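Local coordinates for protein lysyl oxidase (Pichia pastoris, PDB 1W7C) that is a copper- and topaquinone-dependent amine oxidase that probably converts primary amines, lysine side chains among them, to aldehydes, at residues I341-S346 / V581-K586; I532-F537 / L556-E561; N601-K606 / V628-F633; L612-A617 / V645-L650. All coordinates share one frame; numbering follows the deposited sequence. Where two conformers were deposited one is given.

Contact 1 (I341-S346 / V581-K586)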
loop_
_atom_site.group_PDB
_atom_site.type_symbol
_atom_site.label_atom_id
_atom_site.label_comp_id
_atom_site.label_asym_id
_atom_site.label_seq_id
_atom_site.Cartn_x
_atom_site.Cartn_y
_atom_site.Cartn_z
ATOM N N ILE A 341 14.430 12.275 -8.514
ATOM C CA ILE A 341 14.849 12.290 -9.919
ATOM C C ILE A 341 13.685 11.890 -10.811
ATOM O O ILE A 341 12.780 11.138 -10.409
ATOM C CB ILE A 341 16.089 11.400 -10.215
ATOM C CG1 ILE A 341 15.791 9.943 -9.868
ATOM C CG2 ILE A 341 17.285 11.984 -9.466
ATOM C CD1 ILE A 341 16.874 8.959 -10.386
ATOM N N ALA A 342 13.723 12.403 -12.027
ATOM C CA ALA A 342 12.795 11.992 -13.056
ATOM C C ALA A 342 13.599 11.779 -14.317
ATOM O O ALA A 342 14.123 12.752 -14.894
ATOM C CB ALA A 342 11.708 13.028 -13.275
ATOM N N GLU A 343 13.772 10.513 -14.706
ATOM C CA GLU A 343 14.680 10.129 -15.747
ATOM C C GLU A 343 13.894 9.507 -16.908
ATOM O O GLU A 343 13.265 8.456 -16.734
ATOM C CB GLU A 343 15.684 9.108 -15.206
ATOM C CG GLU A 343 16.723 8.660 -16.229
ATOM C CD GLU A 343 17.594 7.522 -15.764
ATOM O OE1 GLU A 343 18.604 7.276 -16.451
ATOM O OE2 GLU A 343 17.221 6.829 -14.789
ATOM N N TYR A 344 13.942 10.149 -18.062
ATOM C CA TYR A 344 13.113 9.786 -19.223
ATOM C C TYR A 344 13.864 8.935 -20.211
ATOM O O TYR A 344 15.084 9.106 -20.374
ATOM C CB TYR A 344 12.568 11.062 -19.914
ATOM C CG TYR A 344 11.540 11.771 -19.073
ATOM C CD1 TYR A 344 11.904 12.456 -17.922
ATOM C CD2 TYR A 344 10.168 11.737 -19.387
ATOM C CE1 TYR A 344 10.975 13.055 -17.121
ATOM C CE2 TYR A 344 9.241 12.327 -18.567
ATOM C CZ TYR A 344 9.654 12.978 -17.441
ATOM O OH TYR A 344 8.707 13.558 -16.645
ATOM N N GLY A 345 13.136 8.016 -20.853
ATOM C CA GLY A 345 13.642 7.279 -22.000
ATOM C C GLY A 345 12.845 7.652 -23.229
ATOM O O GLY A 345 11.629 7.733 -23.159
ATOM N N SER A 346 13.511 7.841 -24.371
ATOM C CA SER A 346 12.793 8.349 -25.540
ATOM C C SER A 346 13.561 8.123 -26.808
ATOM O O SER A 346 14.740 7.843 -26.772
ATOM C CB SER A 346 12.619 9.856 -25.370
ATOM O OG SER A 346 11.917 10.476 -26.431
ATOM N N VAL A 581 10.887 0.200 -5.953
ATOM C CA VAL A 581 11.612 0.061 -7.197
ATOM C C VAL A 581 12.716 1.102 -7.313
ATOM O O VAL A 581 12.697 2.128 -6.669
ATOM C CB VAL A 581 10.688 0.120 -8.425
ATOM C CG1 VAL A 581 9.517 -0.908 -8.312
ATOM C CG2 VAL A 581 10.124 1.499 -8.634
ATOM N N HIS A 582 13.702 0.772 -8.144
ATOM C CA HIS A 582 14.842 1.617 -8.433
ATOM C C HIS A 582 14.970 1.839 -9.947
ATOM O O HIS A 582 14.167 1.325 -10.728
ATOM C CB HIS A 582 16.127 1.008 -7.835
ATOM C CG HIS A 582 16.448 -0.362 -8.332
ATOM N ND1 HIS A 582 16.853 -0.633 -9.619
ATOM C CD2 HIS A 582 16.347 -1.561 -7.716
ATOM C CE1 HIS A 582 17.019 -1.944 -9.763
ATOM N NE2 HIS A 582 16.703 -2.527 -8.626
ATOM N N ARG A 583 15.971 2.600 -10.361
ATOM C CA ARG A 583 16.159 2.890 -11.760
ATOM C C ARG A 583 16.256 1.644 -12.594
ATOM O O ARG A 583 16.929 0.678 -12.227
ATOM C CB ARG A 583 17.442 3.690 -11.995
ATOM C CG ARG A 583 17.434 5.134 -11.563
ATOM C CD ARG A 583 18.829 5.771 -11.696
ATOM N NE ARG A 583 19.221 5.895 -13.075
ATOM C CZ ARG A 583 20.468 5.876 -13.526
ATOM N NH1 ARG A 583 21.488 5.669 -12.712
ATOM N NH2 ARG A 583 20.694 6.058 -14.809
ATOM N N ILE A 584 15.646 1.692 -13.753
ATOM C CA ILE A 584 15.845 0.701 -14.830
ATOM C C ILE A 584 17.166 0.926 -15.541
ATOM O O ILE A 584 17.953 -0.003 -15.708
ATOM C CB ILE A 584 14.668 0.735 -15.807
ATOM C CG1 ILE A 584 13.382 0.359 -15.084
ATOM C CG2 ILE A 584 14.948 -0.206 -16.996
ATOM C CD1 ILE A 584 12.101 0.639 -15.858
ATOM N N VAL A 585 17.407 2.147 -15.987
ATOM C CA VAL A 585 18.657 2.480 -16.703
ATOM C C VAL A 585 19.865 2.340 -15.754
ATOM O O VAL A 585 19.743 2.683 -14.561
ATOM C CB VAL A 585 18.543 3.914 -17.258
ATOM C CG1 VAL A 585 19.883 4.397 -17.839
ATOM C CG2 VAL A 585 17.404 3.994 -18.272
ATOM N N LYS A 586 20.983 1.870 -16.292
ATOM C CA LYS A 586 22.202 1.645 -15.525
ATOM C C LYS A 586 23.248 2.733 -15.740
ATOM O O LYS A 586 23.928 3.141 -14.795
ATOM C CB LYS A 586 22.799 0.265 -15.872
ATOM C CG LYS A 586 21.741 -0.908 -15.728
ATOM C CD LYS A 586 21.007 -0.891 -14.401
ATOM C CE LYS A 586 19.920 -1.977 -14.275
ATOM N NZ LYS A 586 18.848 -1.589 -13.261
HETATM O O HOH W 1 15.675 4.716 -15.515
#

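Contact 2 (I532-F537 / L556-E561). Unlike the reference sequence in segment 532-537: F537 (reference Leu).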
loop_
_atom_site.group_PDB
_atom_site.type_symbol
_atom_site.label_atom_id
_atom_site.label_comp_id
_atom_site.label_asym_id
_atom_site.label_seq_id
_atom_site.Cartn_x
_atom_site.Cartn_y
_atom_site.Cartn_z
ATOM N N ILE A 532 13.388 -19.773 8.977
ATOM C CA ILE A 532 14.100 -18.501 9.030
ATOM C C ILE A 532 15.577 -18.695 9.405
ATOM O O ILE A 532 15.918 -19.626 10.114
ATOM C CB ILE A 532 13.418 -17.547 10.034
ATOM C CG1 ILE A 532 13.217 -18.202 11.434
ATOM C CG2 ILE A 532 12.074 -17.112 9.456
ATOM C CD1 ILE A 532 13.130 -17.226 12.597
ATOM N N ALA A 533 16.402 -17.753 8.962
ATOM C CA ALA A 533 17.811 -17.686 9.355
ATOM C C ALA A 533 18.155 -16.200 9.487
ATOM O O ALA A 533 17.943 -15.428 8.561
ATOM C CB ALA A 533 18.745 -18.364 8.338
ATOM N N ARG A 534 18.648 -15.794 10.654
ATOM C CA ARG A 534 19.114 -14.422 10.866
ATOM C C ARG A 534 20.509 -14.281 10.299
ATOM O O ARG A 534 21.423 -15.007 10.694
ATOM C CB ARG A 534 19.083 -14.041 12.347
ATOM C CG ARG A 534 19.647 -12.676 12.650
ATOM C CD ARG A 534 19.505 -12.321 14.091
ATOM N NE ARG A 534 20.205 -11.121 14.549
ATOM C CZ ARG A 534 21.463 -11.095 14.945
ATOM N NH1 ARG A 534 22.214 -12.177 14.862
ATOM N NH2 ARG A 534 21.985 -9.997 15.429
ATOM N N GLU A 535 20.689 -13.289 9.432
ATOM C CA GLU A 535 21.988 -12.978 8.854
ATOM C C GLU A 535 22.320 -11.533 9.140
ATOM O O GLU A 535 21.507 -10.681 8.940
ATOM C CB GLU A 535 21.984 -13.216 7.334
ATOM C CG GLU A 535 21.608 -14.621 6.923
ATOM C CD GLU A 535 21.725 -14.904 5.426
ATOM O OE1 GLU A 535 21.772 -13.950 4.619
ATOM O OE2 GLU A 535 21.729 -16.092 5.066
ATOM N N VAL A 536 23.527 -11.279 9.614
ATOM C CA VAL A 536 23.982 -9.922 9.929
ATOM C C VAL A 536 24.632 -9.301 8.706
ATOM O O VAL A 536 25.435 -9.928 8.063
ATOM C CB VAL A 536 24.985 -9.949 11.065
ATOM C CG1 VAL A 536 25.517 -8.537 11.376
ATOM C CG2 VAL A 536 24.362 -10.567 12.286
ATOM N N PHE A 537 24.244 -8.067 8.388
ATOM C CA PHE A 537 24.916 -7.261 7.358
ATOM C C PHE A 537 26.181 -6.681 8.013
ATOM O O PHE A 537 26.130 -5.648 8.681
ATOM C CB PHE A 537 23.996 -6.145 6.849
ATOM C CG PHE A 537 22.863 -6.617 5.997
ATOM C CD1 PHE A 537 21.584 -6.553 6.457
ATOM C CD2 PHE A 537 23.058 -7.010 4.693
ATOM C CE1 PHE A 537 20.528 -6.965 5.699
ATOM C CE2 PHE A 537 21.973 -7.379 3.904
ATOM C CZ PHE A 537 20.727 -7.384 4.418
ATOM N N LEU A 556 15.938 -5.614 9.422
ATOM C CA LEU A 556 15.935 -4.997 10.727
ATOM C C LEU A 556 17.121 -4.071 10.942
ATOM O O LEU A 556 18.245 -4.392 10.543
ATOM C CB LEU A 556 15.951 -6.047 11.854
ATOM C CG LEU A 556 14.865 -7.109 11.896
ATOM C CD1 LEU A 556 15.109 -8.076 13.030
ATOM C CD2 LEU A 556 13.474 -6.483 11.943
ATOM N N ILE A 557 16.873 -2.988 11.677
ATOM C CA ILE A 557 17.894 -2.287 12.401
ATOM C C ILE A 557 17.721 -2.627 13.876
ATOM O O ILE A 557 16.699 -2.329 14.475
ATOM C CB ILE A 557 17.846 -0.783 12.168
ATOM C CG1 ILE A 557 17.913 -0.441 10.662
ATOM C CG2 ILE A 557 18.949 -0.076 12.974
ATOM C CD1 ILE A 557 19.118 -0.891 9.913
ATOM N N GLU A 558 18.738 -3.288 14.429
ATOM C CA GLU A 558 18.734 -3.769 15.812
ATOM C C GLU A 558 19.643 -2.918 16.691
ATOM O O GLU A 558 20.687 -2.441 16.255
ATOM C CB GLU A 558 19.329 -5.201 15.868
ATOM C CG GLU A 558 18.585 -6.252 15.066
ATOM C CD GLU A 558 19.226 -7.619 15.184
ATOM O OE1 GLU A 558 20.319 -7.766 15.831
ATOM O OE2 GLU A 558 18.682 -8.606 14.580
ATOM N N SER A 559 19.257 -2.758 17.947
ATOM C CA SER A 559 20.217 -2.304 18.950
ATOM C C SER A 559 21.367 -3.315 19.013
ATOM O O SER A 559 21.123 -4.511 19.024
ATOM C CB SER A 559 19.560 -2.247 20.295
ATOM O OG SER A 559 20.495 -1.789 21.267
ATOM N N ALA A 560 22.603 -2.837 19.144
ATOM C CA ALA A 560 23.738 -3.740 19.280
ATOM C C ALA A 560 23.724 -4.470 20.616
ATOM O O ALA A 560 24.148 -5.630 20.682
ATOM C CB ALA A 560 25.060 -3.021 19.079
ATOM N N GLU A 561 23.253 -3.793 21.660
ATOM C CA GLU A 561 23.358 -4.297 23.018
ATOM C C GLU A 561 22.031 -4.498 23.755
ATOM O O GLU A 561 21.952 -5.368 24.627
ATOM C CB GLU A 561 24.267 -3.370 23.866
ATOM C CG GLU A 561 25.574 -2.889 23.200
ATOM C CD GLU A 561 26.665 -3.933 23.162
ATOM O OE1 GLU A 561 26.528 -4.980 23.831
ATOM O OE2 GLU A 561 27.667 -3.700 22.449
#

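Contact 3 (N601-K606 / V628-F633). With CA (calcium ion), chain E.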
loop_
_atom_site.group_PDB
_atom_site.type_symbol
_atom_site.label_atom_id
_atom_site.label_comp_id
_atom_site.label_asym_id
_atom_site.label_seq_id
_atom_site.Cartn_x
_atom_site.Cartn_y
_atom_site.Cartn_z
ATOM N N ASN A 601 17.337 -0.742 -4.096
ATOM C CA ASN A 601 16.237 -0.302 -3.232
ATOM C C ASN A 601 16.666 0.478 -1.980
ATOM O O ASN A 601 15.978 1.390 -1.547
ATOM C CB ASN A 601 15.356 -1.477 -2.808
ATOM C CG ASN A 601 14.623 -2.137 -3.941
ATOM O OD1 ASN A 601 14.689 -3.374 -4.078
ATOM N ND2 ASN A 601 13.898 -1.372 -4.719
ATOM N N LEU A 602 17.794 0.060 -1.388
ATOM C CA LEU A 602 18.273 0.690 -0.174
ATOM C C LEU A 602 19.763 0.415 0.030
ATOM O O LEU A 602 20.337 -0.548 -0.500
ATOM C CB LEU A 602 17.452 0.362 1.036
ATOM C CG LEU A 602 17.526 -0.676 2.106
ATOM C CD1 LEU A 602 18.793 -0.790 2.841
ATOM C CD2 LEU A 602 16.445 -0.304 3.136
ATOM N N PHE A 603 20.386 1.321 0.781
ATOM C CA PHE A 603 21.777 1.188 1.156
ATOM C C PHE A 603 21.911 1.419 2.646
ATOM O O PHE A 603 21.205 2.232 3.232
ATOM C CB PHE A 603 22.632 2.245 0.451
ATOM C CG PHE A 603 22.777 2.027 -1.037
ATOM C CD1 PHE A 603 21.838 2.555 -1.922
ATOM C CD2 PHE A 603 23.800 1.286 -1.539
ATOM C CE1 PHE A 603 21.965 2.313 -3.285
ATOM C CE2 PHE A 603 23.939 1.068 -2.890
ATOM C CZ PHE A 603 23.003 1.555 -3.774
ATOM N N LEU A 604 22.823 0.674 3.265
ATOM C CA LEU A 604 23.173 0.871 4.693
ATOM C C LEU A 604 24.588 1.373 4.798
ATOM O O LEU A 604 25.496 0.760 4.197
ATOM C CB LEU A 604 23.067 -0.480 5.407
ATOM C CG LEU A 604 21.674 -1.116 5.382
ATOM C CD1 LEU A 604 21.732 -2.523 5.964
ATOM C CD2 LEU A 604 20.641 -0.316 6.128
ATOM N N THR A 605 24.805 2.483 5.499
ATOM C CA THR A 605 26.140 3.011 5.681
ATOM C C THR A 605 26.415 3.355 7.123
ATOM O O THR A 605 25.498 3.518 7.944
ATOM C CB THR A 605 26.385 4.259 4.836
ATOM O OG1 THR A 605 25.537 5.321 5.317
ATOM C CG2 THR A 605 26.083 4.013 3.337
ATOM N N LYS A 606 27.696 3.526 7.439
ATOM C CA LYS A 606 28.119 4.058 8.724
ATOM C C LYS A 606 27.871 5.554 8.741
ATOM O O LYS A 606 28.324 6.275 7.871
ATOM C CB LYS A 606 29.588 3.697 8.967
ATOM C CG LYS A 606 30.223 4.327 10.166
ATOM C CD LYS A 606 31.733 3.980 10.215
ATOM C CE LYS A 606 32.462 4.635 11.304
ATOM N NZ LYS A 606 33.819 4.094 11.321
ATOM N N VAL A 628 28.698 15.672 -4.444
ATOM C CA VAL A 628 28.501 14.399 -3.770
ATOM C C VAL A 628 28.345 13.288 -4.803
ATOM O O VAL A 628 27.409 13.306 -5.637
ATOM C CB VAL A 628 27.279 14.439 -2.842
ATOM C CG1 VAL A 628 26.948 13.018 -2.344
ATOM C CG2 VAL A 628 27.533 15.355 -1.652
ATOM N N ASN A 629 29.264 12.332 -4.728
ATOM C CA ASN A 629 29.118 11.060 -5.393
ATOM C C ASN A 629 28.761 10.059 -4.308
ATOM O O ASN A 629 29.585 9.744 -3.468
ATOM C CB ASN A 629 30.392 10.679 -6.115
ATOM C CG ASN A 629 30.244 9.376 -6.897
ATOM O OD1 ASN A 629 29.457 8.503 -6.509
ATOM N ND2 ASN A 629 30.998 9.233 -7.986
ATOM N N PHE A 630 27.510 9.605 -4.315
ATOM C CA PHE A 630 27.003 8.737 -3.259
ATOM C C PHE A 630 27.869 7.483 -3.082
ATOM O O PHE A 630 27.969 6.959 -1.995
ATOM C CB PHE A 630 25.563 8.367 -3.550
ATOM C CG PHE A 630 24.953 7.407 -2.558
ATOM C CD1 PHE A 630 24.475 7.867 -1.348
ATOM C CD2 PHE A 630 24.899 6.049 -2.826
ATOM C CE1 PHE A 630 23.892 7.013 -0.427
ATOM C CE2 PHE A 630 24.312 5.179 -1.900
ATOM C CZ PHE A 630 23.849 5.662 -0.696
ATOM N N ASN A 631 28.441 6.968 -4.175
ATOM C CA ASN A 631 29.214 5.763 -4.081
ATOM C C ASN A 631 30.447 5.915 -3.191
ATOM O O ASN A 631 30.961 4.922 -2.712
ATOM C CB ASN A 631 29.636 5.296 -5.481
ATOM C CG ASN A 631 28.508 4.648 -6.250
ATOM O OD1 ASN A 631 27.440 4.345 -5.675
ATOM N ND2 ASN A 631 28.703 4.479 -7.559
ATOM N N ALA A 632 30.888 7.153 -2.936
ATOM C CA ALA A 632 32.008 7.384 -2.032
ATOM C C ALA A 632 31.681 6.923 -0.603
ATOM O O ALA A 632 32.581 6.651 0.195
ATOM C CB ALA A 632 32.415 8.847 -2.040
ATOM N N PHE A 633 30.386 6.872 -0.249
ATOM C CA PHE A 633 30.000 6.441 1.089
ATOM C C PHE A 633 30.230 4.935 1.308
ATOM O O PHE A 633 30.297 4.477 2.441
ATOM C CB PHE A 633 28.495 6.634 1.345
ATOM C CG PHE A 633 27.976 8.054 1.268
ATOM C CD1 PHE A 633 28.787 9.138 0.942
ATOM C CD2 PHE A 633 26.625 8.289 1.545
ATOM C CE1 PHE A 633 28.206 10.439 0.875
ATOM C CE2 PHE A 633 26.077 9.573 1.466
ATOM C CZ PHE A 633 26.894 10.650 1.173
HETATM CA CA CA E . 31.344 4.182 4.522
HETATM O O HOH W 2 30.010 5.820 5.666
HETATM O O HOH W 3 32.518 6.238 4.028
#

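Contact 4 (L612-A617 / V645-L650)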
loop_
_atom_site.group_PDB
_atom_site.type_symbol
_atom_site.label_atom_id
_atom_site.label_comp_id
_atom_site.label_asym_id
_atom_site.label_seq_id
_atom_site.Cartn_x
_atom_site.Cartn_y
_atom_site.Cartn_z
ATOM N N LEU A 612 26.492 13.840 5.003
ATOM C CA LEU A 612 25.313 14.546 5.379
ATOM C C LEU A 612 24.153 14.225 4.467
ATOM O O LEU A 612 23.014 14.070 4.924
ATOM C CB LEU A 612 25.635 16.041 5.308
ATOM C CG LEU A 612 24.446 16.985 5.466
ATOM C CD1 LEU A 612 23.839 16.846 6.837
ATOM C CD2 LEU A 612 24.906 18.412 5.190
ATOM N N ARG A 613 24.461 14.129 3.181
ATOM C CA ARG A 613 23.414 14.156 2.150
ATOM C C ARG A 613 23.859 13.357 0.921
ATOM O O ARG A 613 25.032 13.345 0.572
ATOM C CB ARG A 613 23.091 15.604 1.759
ATOM C CG ARG A 613 24.297 16.425 1.282
ATOM C CD ARG A 613 23.970 17.925 1.203
ATOM N NE ARG A 613 22.811 18.144 0.355
ATOM C CZ ARG A 613 22.026 19.183 0.383
ATOM N NH1 ARG A 613 22.339 20.197 1.173
ATOM N NH2 ARG A 613 20.962 19.213 -0.391
ATOM N N SER A 614 22.889 12.688 0.281
ATOM C CA SER A 614 23.180 11.796 -0.826
ATOM C C SER A 614 23.222 12.487 -2.196
ATOM O O SER A 614 23.626 11.855 -3.160
ATOM C CB SER A 614 22.171 10.677 -0.844
ATOM O OG SER A 614 20.875 11.226 -0.887
ATOM N N SER A 615 22.706 13.714 -2.275
ATOM C CA SER A 615 22.784 14.564 -3.450
ATOM C C SER A 615 22.900 15.982 -2.974
ATOM O O SER A 615 22.829 16.230 -1.753
ATOM C CB SER A 615 21.536 14.396 -4.325
ATOM O OG SER A 615 21.701 15.065 -5.569
ATOM N N THR A 616 23.097 16.909 -3.897
ATOM C CA THR A 616 23.105 18.349 -3.595
ATOM C C THR A 616 22.393 19.080 -4.698
ATOM O O THR A 616 22.229 18.538 -5.790
ATOM C CB THR A 616 24.567 18.905 -3.491
ATOM O OG1 THR A 616 25.126 19.054 -4.792
ATOM C CG2 THR A 616 25.470 18.033 -2.659
ATOM N N ALA A 617 22.062 20.334 -4.463
ATOM C CA ALA A 617 21.466 21.186 -5.485
ATOM C C ALA A 617 22.464 21.495 -6.612
ATOM O O ALA A 617 22.066 22.000 -7.639
ATOM C CB ALA A 617 20.977 22.502 -4.878
ATOM N N VAL A 645 23.026 4.318 9.091
ATOM C CA VAL A 645 22.020 5.102 8.382
ATOM C C VAL A 645 21.493 4.223 7.227
ATOM O O VAL A 645 22.276 3.571 6.520
ATOM C CB VAL A 645 22.642 6.386 7.755
ATOM C CG1 VAL A 645 21.630 7.173 6.954
ATOM C CG2 VAL A 645 23.304 7.219 8.813
ATOM N N ALA A 646 20.159 4.181 7.089
ATOM C CA ALA A 646 19.544 3.539 5.934
ATOM C C ALA A 646 19.117 4.632 4.966
ATOM O O ALA A 646 18.453 5.556 5.317
ATOM C CB ALA A 646 18.352 2.689 6.337
ATOM N N TRP A 647 19.523 4.456 3.719
ATOM C CA TRP A 647 19.147 5.372 2.626
ATOM C C TRP A 647 18.149 4.550 1.799
ATOM O O TRP A 647 18.549 3.591 1.116
ATOM C CB TRP A 647 20.409 5.744 1.800
ATOM C CG TRP A 647 21.529 6.337 2.610
ATOM C CD1 TRP A 647 22.481 5.631 3.229
ATOM C CD2 TRP A 647 21.847 7.735 2.836
ATOM N NE1 TRP A 647 23.338 6.474 3.890
ATOM C CE2 TRP A 647 22.978 7.772 3.663
ATOM C CE3 TRP A 647 21.247 8.943 2.474
ATOM C CZ2 TRP A 647 23.577 8.962 4.079
ATOM C CZ3 TRP A 647 21.834 10.138 2.880
ATOM C CH2 TRP A 647 22.988 10.142 3.697
ATOM N N VAL A 648 16.865 4.915 1.932
ATOM C CA VAL A 648 15.759 4.124 1.462
ATOM C C VAL A 648 15.116 4.788 0.271
ATOM O O VAL A 648 14.804 5.967 0.313
ATOM C CB VAL A 648 14.700 3.907 2.571
ATOM C CG1 VAL A 648 13.612 3.041 2.049
ATOM C CG2 VAL A 648 15.349 3.310 3.816
ATOM N N ASN A 649 14.945 4.045 -0.824
ATOM C CA ASN A 649 14.342 4.573 -2.024
ATOM C C ASN A 649 12.892 4.160 -2.233
ATOM O O ASN A 649 12.486 3.028 -1.932
ATOM C CB ASN A 649 15.147 4.160 -3.258
ATOM C CG ASN A 649 16.526 4.722 -3.236
ATOM O OD1 ASN A 649 16.737 5.847 -2.751
ATOM N ND2 ASN A 649 17.490 3.949 -3.746
ATOM N N LEU A 650 12.130 5.102 -2.778
ATOM C CA LEU A 650 10.777 4.879 -3.302
ATOM C C LEU A 650 10.781 5.265 -4.751
ATOM O O LEU A 650 11.470 6.191 -5.158
ATOM C CB LEU A 650 9.783 5.744 -2.526
ATOM C CG LEU A 650 9.533 5.362 -1.070
ATOM C CD1 LEU A 650 8.505 6.246 -0.453
ATOM C CD2 LEU A 650 9.133 3.908 -0.951
#

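Contact 1 (I341-S346 / V581-K586)
R583 and E343 form a buried salt bridge inside the copper amine oxidase enzyme domain, tying a loop to strand 329-344 of its beta sandwich. The arginine illustrates how one long side chain can serve apolar and charged partners in turn. Its CB heads toward the strand, and CG and CD then cross the end of I341 at about a right angle, CD lying 4.0 Å from I341 CD1. A bend at chi3 (68°) swings the head round so that its NE side faces the carboxylate. E343 OE2 lies in the guanidinium plane, 2.8 Å from R583 NE, but the nitrogen meets it from above the carboxylate plane. At the tip, R583 NH2 reaches E343 OE1 at 2.9 Å on the syn side, and the two flat groups remain twisted by 43°. Over the centre of one guanidinium face stands V585 O, 3.4 Å above the plane. A methionine in place of R583 would probably leave the buried E343 carboxylate without its cationic mate. E343 itself pairs through its backbone with D489, between copper ligands H488 and H490, while its carbonyl O accepts from K530 NZ of the second subunit. A methyl of V585, CG1, packs against the carboxylate at 3.4 Å from E343 OE1. One water completes the link, donating to E343 OE2 at 2.7 Å and accepting from V585 N at 3.1 Å.

Contact 2 (I532-F537 / L556-E561)
R534 grips E558 side-on with two nitrogens, a paired salt bridge that spans a neighbouring strand among the antiparallel strands of the copper amine oxidase beta sandwich. R534 NE gives its hydrogen to E558 OE2 at 2.9 Å with an almost perfectly straight angle of 179°. Beside it, R534 NH2 donates to E558 OE1 at 2.8 Å, nearly as straight. Both oxygens use their syn lone pairs, and guanidinium and carboxylate are only 16° from coplanar, so the two bonds form with little twist. The glutamate has a second polar partner, since S508 OG is hydrogen-bonded to E558 OE2; three bonds therefore hold the carboxylate and should fix its rotation.

The two side chains arrive from opposite directions. R534 has CG anti to its amide nitrogen (chi1 176°) and stays extended as far as NE, which gives it the length to cross to a strand that is not its direct neighbour. Strand 504-518 runs between: A533, E535 and F537 bond to it through their backbones, and so does L556 from the other segment. R534 packs on Y510 of this middle strand, while E558 lies against P569 and A571 of strand 569-576. The arginine is at the surface and the glutamate buried, so the pair reaches from solvent into the sheet. Farther along its strand, I532 packs on A473 of the second subunit. Behind the nitrogens, R534 CD still comes within 3.8 Å of E558 OE2.

Contact 3 (N601-K606 / V628-F633)
F603 offers its ring face to the edge of F630, and the short 3-10 turn that carries F630 ends at F633, whose carbonyl oxygen binds calcium. An aromatic contact and a metal site thus share four residues of backbone. The rings make a T-shaped pair, with centroids 5.0 Å apart and planes at 70°. F630 CE2 stands over the F603 face, displaced toward its rim and 3.6 Å from F603 CD1. F603 CB, in return, lies in the plane of the F630 ring at its edge, 3.8 Å from F630 CZ. The phenyl of F630 can reach across because its CG is anti to the amide nitrogen, chi1 177°. Replacing F603 by an alanine would probably leave the edge of F630 without its aromatic face and open a gap between strand and turn.

Beside the rings, T605 CG2 touches F633 CB at 4.1 Å. The turn is stiffened from within: N629 OD1 accepts from N631 N at 3.0 Å, an Asx turn, and F633 N bonds back to F630 O. F633 O then reaches the calcium ion at 2.4 Å, alongside two waters, E540, D635 and E637. One of those waters also lies 2.8 Å from K606 O, so the strand approaches the metal indirectly.

At its start, strand 602-606 has a classic beta bulge, N601 and L602 both facing I545. The strand pairs antiparallel with 642-654; L602 and L604 point away from the turn and pack on strand 553-559, while F603 and T605 turn toward the loop.

Contact 4 (L612-A617 / V645-L650)
S614 and W647 carry the van der Waals part of this contact, in which an irregular loop lies against the six-membered end of an indole. S614 CB is 3.8 Å from W647 CZ3, and S614 N comes equally close to that atom. At the edge of the indole, near its plane, L612 O is 4.1 Å from W647 CH2. The ring projects from strand 642-654 with CG beside the backbone nitrogen, chi1 -56°, and V645 CG1 of the same strand packs 3.5 Å above one face, offset toward the rim.

Polar groups hold both partners from outside. W647 NE1 bonds to T605 OG1, which pins the five-membered end of the indole. S614 OG bonds to N493 OD1 and L612 O accepts from K495 NZ, so strand 488-498 anchors the loop.

Within the loop, R613 NE donates in the carbonyl plane to S615 O at 2.8 Å, with an angle of 159°, and R613 NH2 forms a salt bridge with D316. No hydrogen bond joins the two segments directly. This is structural packing in a copper amine oxidase beta sandwich: a buried tryptophan on a strand that later supplies copper ligand H654, bordered by a connecting loop and lying near calcium ligand F633.

How the contacts relate
Followed from the N terminus, the chain opens contact 1 at 341-346 and runs on through many strands before 581-586 closes it. Contact 2 falls wholly within that long excursion, bringing 556-561 back to 532-537 after a short detour. Contacts 3 and 4 come later, in series with both, and they cross: 601-606, 612-617, 628-633 and 645-650 alternate. Their strands are direct neighbours, with F603 O and W647 N 2.8 Å apart, and F633 CZ packs against R613 O. L604 touches F537 and I557, joining contact 3 to contact 2, while N601 packs on V581 and H582 of contact 1. Together they link copper-side strands, calcium-binding loop and outlying strands of one domain.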